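Local coordinates for protein putative phosphomethylpyrimidine kinase (Bacteroides thetaiotaomicron, PDB 3MBH) that probably phosphorylates pyridoxal at the expense of ATP, as a ribokinase-type vitamin B6 kinase, and holds pyridoxal in its pocket in this crystal, at residues Gly18-Val22 against Arg267-Glu273; Val211-Tyr215 against Thr249-Leu253. One frame throughout, in Å; residues are numbered along the deposited sequence. Where two conformers were deposited one is given.

Interaction 1 (Gly18-Val22 against Arg267-Glu273); sequences GMGRV and REGILLE. With PXL (3-hydroxy-5-(hydroxymethyl)-2-methylisonicotinaldehyde), chain G.
Arg21 meets Glu273 in a salt bridge, side-on, with two nitrogens converging on one oxygen: NH2 lies 2.8 Å from Glu273 OE1, and NE reaches the same atom at 3.2 Å. Both use the syn side of OE1, although guanidinium and carboxylate planes are turned 46° apart. An extended chain (chi2 179°) carries the guanidinium there.

Hydrogen bonds also hold the guanidinium through Arg21 NH1, near its plane: NH1 donates to Glu268 O at 3.1 Å, from above the carbonyl plane, and reaches Glu268 OE1 through one water. Two more waters tie Gly20 N, weakly, to Glu268 O and Arg21 N to Arg267 O. Shortening Arg21 to an alanine is likely to deprive the Glu273 carboxylate of this countercharge and Glu268 O of the NH1 donor.

Van der Waals contacts complete the seam. Leu271 CD2 comes within 3.8 Å of Arg21 NH2, and selenomethionine Met19 rests CE against Glu268 CG at 3.9 Å. A CB on Gly269 would fall about 3.0 Å from Arg21 CB, and the residue's positive phi (96°) suits glycine.

Arg21 thus fastens the loop after strand 9-17 to the segment leading into helix 272-275, and neighbouring Val22, CB 3.8 Å from pyridoxal C6, lines the substrate pocket of this ribokinase-clan protein.

Interaction 2 (Val211-Tyr215 against Thr249-Leu253); sequences VTCPY and TQFIL
Leu253 N donates to Thr249 O at 3.0 Å, a helical bond whose acceptor also has the ring of Tyr215 beside it: Tyr215 CE2 stands 3.5 Å from Thr249 O. The hydroxyl of Thr249 is likewise engaged within its own helix, bonded to Leu245 O, while its methyl meets Tyr215 and Val211.

Tyr215 carries most of the contact. Its ring leaves the backbone with CG between the backbone N and the carbonyl carbon (chi1 67°), a rotation that lays it against the helix. Ile252 CG2 sits over one face as a CH-pi contact, 3.9 Å from the ring centroid and displaced toward the rim, so that CE1 of Tyr215 is the ring atom nearest to it. At the far end of the ring, Tyr215 OH comes within 3.5 Å of Thr249 CG2, the two side chains crossing at about a right angle.

Leu253 adds a second contact, packing obliquely against the ring and across the proline. With CG anti to its backbone N (chi1 -178°), it brings CD1 to 3.6 Å from Pro214 O and 4.0 Å from Tyr215 CD2, while CD2 lies near CD of the proline ring. Pro214 centres an inverse gamma turn, and that turn delivers Tyr215 to the helix just after strand 207-213 ends. Within the strand, Val211 CG1 and Thr249 CG2 meet tip to tip at 4.1 Å.

Since not one hydrogen bond joins the two segments, cohesion here rests on methyl-to-ring and methyl-to-methyl packing, with Thr249 O and OG1 bonded within the helix.

In the fold
Interactions 1 and 2 are both largely buried, yet they hold distant chain together differently. Interaction 1 joins the loop after strand 9-17 to the segment that runs into helix 272-275 with charge, hydrogen bonds and waters beside the pyridoxal pocket, where a second subunit packs; interaction 2 sets a strand end and its turn on helix 241-257 by van der Waals contact, without hydrogen bonds between the segments, away from that site, with Met285 of a third subunit touching Leu253. Their centres lie about 17 Å apart, and interaction 2 is nested inside the loop that interaction 1 closes. They meet where Leu272 CD1 packs 3.4 Å from Phe251 CZ, joining helix 272-275 to helix 241-257.

Interaction 1 (Gly18-Val22 against Arg267-Glu273)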
loop_
_atom_site.group_PDB
_atom_site.type_symbol
_atom_site.label_atom_id
_atom_site.label_comp_id
_atom_site.label_asym_id
_atom_site.label_seq_id
_atom_site.Cartn_x
_atom_site.Cartn_y
_atom_site.Cartn_z
ATOM N N GLY A 18 -1.628 21.917 -23.290
ATOM C CA GLY A 18 -2.935 21.647 -22.759
ATOM C C GLY A 18 -3.419 20.214 -22.894
ATOM O O GLY A 18 -3.875 19.644 -21.923
HETATM N N MSE A 19 -3.435 19.674 -24.108
HETATM C CA MSE A 19 -3.919 18.318 -24.347
HETATM C C MSE A 19 -2.753 17.493 -24.886
HETATM O O MSE A 19 -1.763 18.018 -25.361
HETATM C CB MSE A 19 -5.134 18.331 -25.277
HETATM C CG MSE A 19 -6.479 18.318 -24.510
HETATM SE SE MSE A 19 -6.596 16.447 -23.883
HETATM C CE MSE A 19 -6.712 15.482 -25.633
ATOM N N GLY A 20 -2.868 16.188 -24.749
ATOM C CA GLY A 20 -1.800 15.283 -24.997
ATOM C C GLY A 20 -1.047 15.118 -23.713
ATOM O O GLY A 20 -1.089 15.974 -22.816
ATOM N N ARG A 21 -0.302 14.045 -23.604
ATOM C CA ARG A 21 0.493 13.862 -22.425
ATOM C C ARG A 21 1.963 13.957 -22.811
ATOM O O ARG A 21 2.609 12.958 -23.083
ATOM C CB ARG A 21 0.144 12.551 -21.754
ATOM C CG ARG A 21 -1.276 12.493 -21.245
ATOM C CD ARG A 21 -1.476 11.139 -20.625
ATOM N NE ARG A 21 -2.683 11.015 -19.812
ATOM C CZ ARG A 21 -3.885 10.692 -20.242
ATOM N NH1 ARG A 21 -4.130 10.514 -21.526
ATOM N NH2 ARG A 21 -4.874 10.544 -19.352
ATOM N N VAL A 22 2.474 15.194 -22.836
ATOM C CA VAL A 22 3.842 15.482 -23.189
ATOM C C VAL A 22 4.381 16.463 -22.161
ATOM O O VAL A 22 3.631 17.050 -21.384
ATOM C CB VAL A 22 3.977 16.119 -24.590
ATOM C CG1 VAL A 22 3.577 15.095 -25.699
ATOM C CG2 VAL A 22 3.176 17.466 -24.702
ATOM N N ARG A 267 -3.038 9.366 -29.786
ATOM C CA ARG A 267 -2.394 10.670 -29.670
ATOM C C ARG A 267 -2.548 11.257 -28.249
ATOM O O ARG A 267 -1.815 12.169 -27.869
ATOM C CB ARG A 267 -2.924 11.643 -30.711
ATOM C CG ARG A 267 -2.627 11.200 -32.171
ATOM C CD ARG A 267 -3.449 12.033 -33.180
ATOM N NE ARG A 267 -4.856 12.014 -32.889
ATOM C CZ ARG A 267 -5.782 12.692 -33.578
ATOM N NH1 ARG A 267 -5.447 13.479 -34.585
ATOM N NH2 ARG A 267 -7.043 12.626 -33.200
ATOM N N GLU A 268 -3.488 10.748 -27.458
ATOM C CA GLU A 268 -3.698 11.268 -26.079
ATOM C C GLU A 268 -2.597 10.794 -25.153
ATOM O O GLU A 268 -2.472 11.301 -24.031
ATOM C CB GLU A 268 -5.093 10.924 -25.563
ATOM C CG GLU A 268 -6.162 11.707 -26.294
ATOM C CD GLU A 268 -7.566 11.425 -25.859
ATOM O OE1 GLU A 268 -7.741 10.835 -24.781
ATOM O OE2 GLU A 268 -8.510 11.805 -26.590
ATOM N N GLY A 269 -1.796 9.814 -25.598
ATOM C CA GLY A 269 -0.704 9.311 -24.797
ATOM C C GLY A 269 -1.013 8.061 -24.005
ATOM O O GLY A 269 -2.135 7.511 -24.055
ATOM N N ILE A 270 -0.020 7.627 -23.258
ATOM C CA ILE A 270 -0.234 6.584 -22.237
ATOM C C ILE A 270 -1.252 6.997 -21.195
ATOM O O ILE A 270 -1.498 8.208 -21.013
ATOM C CB ILE A 270 1.097 6.113 -21.609
ATOM C CG1 ILE A 270 1.727 7.191 -20.724
ATOM C CG2 ILE A 270 2.011 5.706 -22.742
ATOM C CD1 ILE A 270 2.744 6.688 -19.693
ATOM N N LEU A 271 -1.931 6.030 -20.580
ATOM C CA LEU A 271 -2.884 6.385 -19.534
ATOM C C LEU A 271 -2.181 6.592 -18.190
ATOM O O LEU A 271 -2.303 5.773 -17.260
ATOM C CB LEU A 271 -4.010 5.397 -19.405
ATOM C CG LEU A 271 -5.212 5.574 -20.289
ATOM C CD1 LEU A 271 -6.247 4.551 -19.840
ATOM C CD2 LEU A 271 -5.794 6.995 -20.296
ATOM N N LEU A 272 -1.450 7.697 -18.142
ATOM C CA LEU A 272 -0.592 8.059 -17.049
ATOM C C LEU A 272 -1.296 7.965 -15.687
ATOM O O LEU A 272 -0.817 7.283 -14.768
ATOM C CB LEU A 272 -0.031 9.486 -17.303
ATOM C CG LEU A 272 0.978 9.885 -16.220
ATOM C CD1 LEU A 272 2.177 8.840 -16.154
ATOM C CD2 LEU A 272 1.498 11.281 -16.511
ATOM N N GLU A 273 -2.461 8.602 -15.567
ATOM C CA GLU A 273 -3.144 8.683 -14.257
ATOM C C GLU A 273 -3.615 7.401 -13.781
ATOM O O GLU A 273 -3.702 7.150 -12.570
ATOM C CB GLU A 273 -4.271 9.726 -14.250
ATOM C CG GLU A 273 -3.710 11.117 -14.445
ATOM C CD GLU A 273 -3.371 11.453 -15.829
ATOM O OE1 GLU A 273 -3.734 10.666 -16.770
ATOM O OE2 GLU A 273 -2.735 12.514 -16.000
HETATM O OP4 PXL G . 8.730 15.481 -25.862
HETATM C C5A PXL G . 7.751 15.310 -26.875
HETATM C C5 PXL G . 7.028 16.643 -27.094
HETATM C C6 PXL G . 7.034 17.709 -26.217
HETATM N N1 PXL G . 6.405 18.852 -26.490
HETATM C C2 PXL G . 5.661 19.113 -27.585
HETATM C C3 PXL G . 5.563 18.044 -28.588
HETATM C C4 PXL G . 6.302 16.787 -28.322
HETATM C C4A PXL G . 6.262 15.612 -29.189
HETATM O O4A PXL G . 5.388 15.666 -29.994
HETATM O O3 PXL G . 4.906 18.159 -29.753
HETATM C C2A PXL G . 4.987 20.473 -27.648
HETATM O O HOH W 1 -3.986 13.564 -23.669
HETATM O O HOH W 2 -6.611 9.570 -22.712
HETATM O O HOH W 3 0.262 12.517 -25.749
#

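Interaction 2 (Val211-Tyr215 against Thr249-Leu253)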
loop_
_atom_site.group_PDB
_atom_site.type_symbol
_atom_site.label_atom_id
_atom_site.label_comp_id
_atom_site.label_asym_id
_atom_site.label_seq_id
_atom_site.Cartn_x
_atom_site.Cartn_y
_atom_site.Cartn_z
ATOM N N VAL A 211 17.617 -3.375 -23.075
ATOM C CA VAL A 211 16.362 -3.940 -22.596
ATOM C C VAL A 211 15.386 -3.961 -23.759
ATOM O O VAL A 211 15.364 -3.040 -24.545
ATOM C CB VAL A 211 15.855 -3.159 -21.370
ATOM C CG1 VAL A 211 15.634 -1.709 -21.687
ATOM C CG2 VAL A 211 14.631 -3.798 -20.775
ATOM N N THR A 212 14.652 -5.046 -23.921
ATOM C CA THR A 212 13.723 -5.204 -25.029
ATOM C C THR A 212 12.340 -5.246 -24.435
ATOM O O THR A 212 12.138 -5.955 -23.470
ATOM C CB THR A 212 13.997 -6.517 -25.821
ATOM O OG1 THR A 212 15.254 -6.379 -26.485
ATOM C CG2 THR A 212 12.902 -6.787 -26.928
ATOM N N CYS A 213 11.400 -4.547 -25.045
ATOM C CA CYS A 213 10.061 -4.496 -24.503
ATOM C C CYS A 213 9.020 -4.654 -25.571
ATOM O O CYS A 213 9.258 -4.302 -26.739
ATOM C CB CYS A 213 9.862 -3.175 -23.804
ATOM S SG CYS A 213 11.046 -2.981 -22.452
ATOM N N PRO A 214 7.852 -5.176 -25.178
ATOM C CA PRO A 214 6.828 -5.393 -26.178
ATOM C C PRO A 214 5.887 -4.203 -26.225
ATOM O O PRO A 214 4.727 -4.279 -25.780
ATOM C CB PRO A 214 6.132 -6.656 -25.691
ATOM C CG PRO A 214 6.207 -6.521 -24.174
ATOM C CD PRO A 214 7.454 -5.757 -23.882
ATOM N N TYR A 215 6.427 -3.099 -26.707
ATOM C CA TYR A 215 5.624 -1.925 -26.984
ATOM C C TYR A 215 6.334 -1.072 -27.998
ATOM O O TYR A 215 7.544 -1.210 -28.231
ATOM C CB TYR A 215 5.253 -1.146 -25.724
ATOM C CG TYR A 215 6.406 -0.461 -24.988
ATOM C CD1 TYR A 215 6.883 0.765 -25.402
ATOM C CD2 TYR A 215 6.978 -1.034 -23.854
ATOM C CE1 TYR A 215 7.924 1.414 -24.707
ATOM C CE2 TYR A 215 8.019 -0.388 -23.146
ATOM C CZ TYR A 215 8.494 0.834 -23.598
ATOM O OH TYR A 215 9.534 1.447 -22.950
ATOM N N THR A 249 10.859 1.476 -18.423
ATOM C CA THR A 249 10.223 0.665 -19.439
ATOM C C THR A 249 8.961 -0.053 -18.912
ATOM O O THR A 249 7.959 -0.151 -19.620
ATOM C CB THR A 249 11.233 -0.301 -20.099
ATOM O OG1 THR A 249 11.934 -1.077 -19.111
ATOM C CG2 THR A 249 12.268 0.517 -20.978
ATOM N N GLN A 250 8.998 -0.539 -17.667
ATOM C CA GLN A 250 7.852 -1.230 -17.104
ATOM C C GLN A 250 6.682 -0.290 -16.854
ATOM O O GLN A 250 5.550 -0.655 -17.105
ATOM C CB GLN A 250 8.268 -2.038 -15.871
ATOM C CG GLN A 250 9.178 -3.209 -16.396
ATOM C CD GLN A 250 9.674 -4.124 -15.313
ATOM O OE1 GLN A 250 8.929 -4.409 -14.360
ATOM N NE2 GLN A 250 10.943 -4.581 -15.433
ATOM N N PHE A 251 6.975 0.935 -16.445
ATOM C CA PHE A 251 5.947 1.943 -16.212
ATOM C C PHE A 251 5.263 2.261 -17.513
ATOM O O PHE A 251 4.053 2.248 -17.570
ATOM C CB PHE A 251 6.538 3.215 -15.609
ATOM C CG PHE A 251 5.535 4.249 -15.254
ATOM C CD1 PHE A 251 4.646 4.038 -14.206
ATOM C CD2 PHE A 251 5.469 5.451 -15.958
ATOM C CE1 PHE A 251 3.699 5.028 -13.866
ATOM C CE2 PHE A 251 4.576 6.430 -15.609
ATOM C CZ PHE A 251 3.673 6.215 -14.565
ATOM N N ILE A 252 6.035 2.488 -18.560
ATOM C CA ILE A 252 5.484 2.782 -19.882
ATOM C C ILE A 252 4.656 1.611 -20.428
ATOM O O ILE A 252 3.615 1.840 -21.014
ATOM C CB ILE A 252 6.592 3.152 -20.912
ATOM C CG1 ILE A 252 7.221 4.492 -20.531
ATOM C CG2 ILE A 252 6.015 3.211 -22.350
ATOM C CD1 ILE A 252 8.566 4.729 -21.223
ATOM N N LEU A 253 5.126 0.392 -20.239
ATOM C CA LEU A 253 4.381 -0.787 -20.694
ATOM C C LEU A 253 3.008 -0.847 -20.063
ATOM O O LEU A 253 2.026 -1.076 -20.740
ATOM C CB LEU A 253 5.133 -2.098 -20.420
ATOM C CG LEU A 253 4.496 -3.415 -20.879
ATOM C CD1 LEU A 253 4.100 -3.375 -22.381
ATOM C CD2 LEU A 253 5.485 -4.613 -20.604
#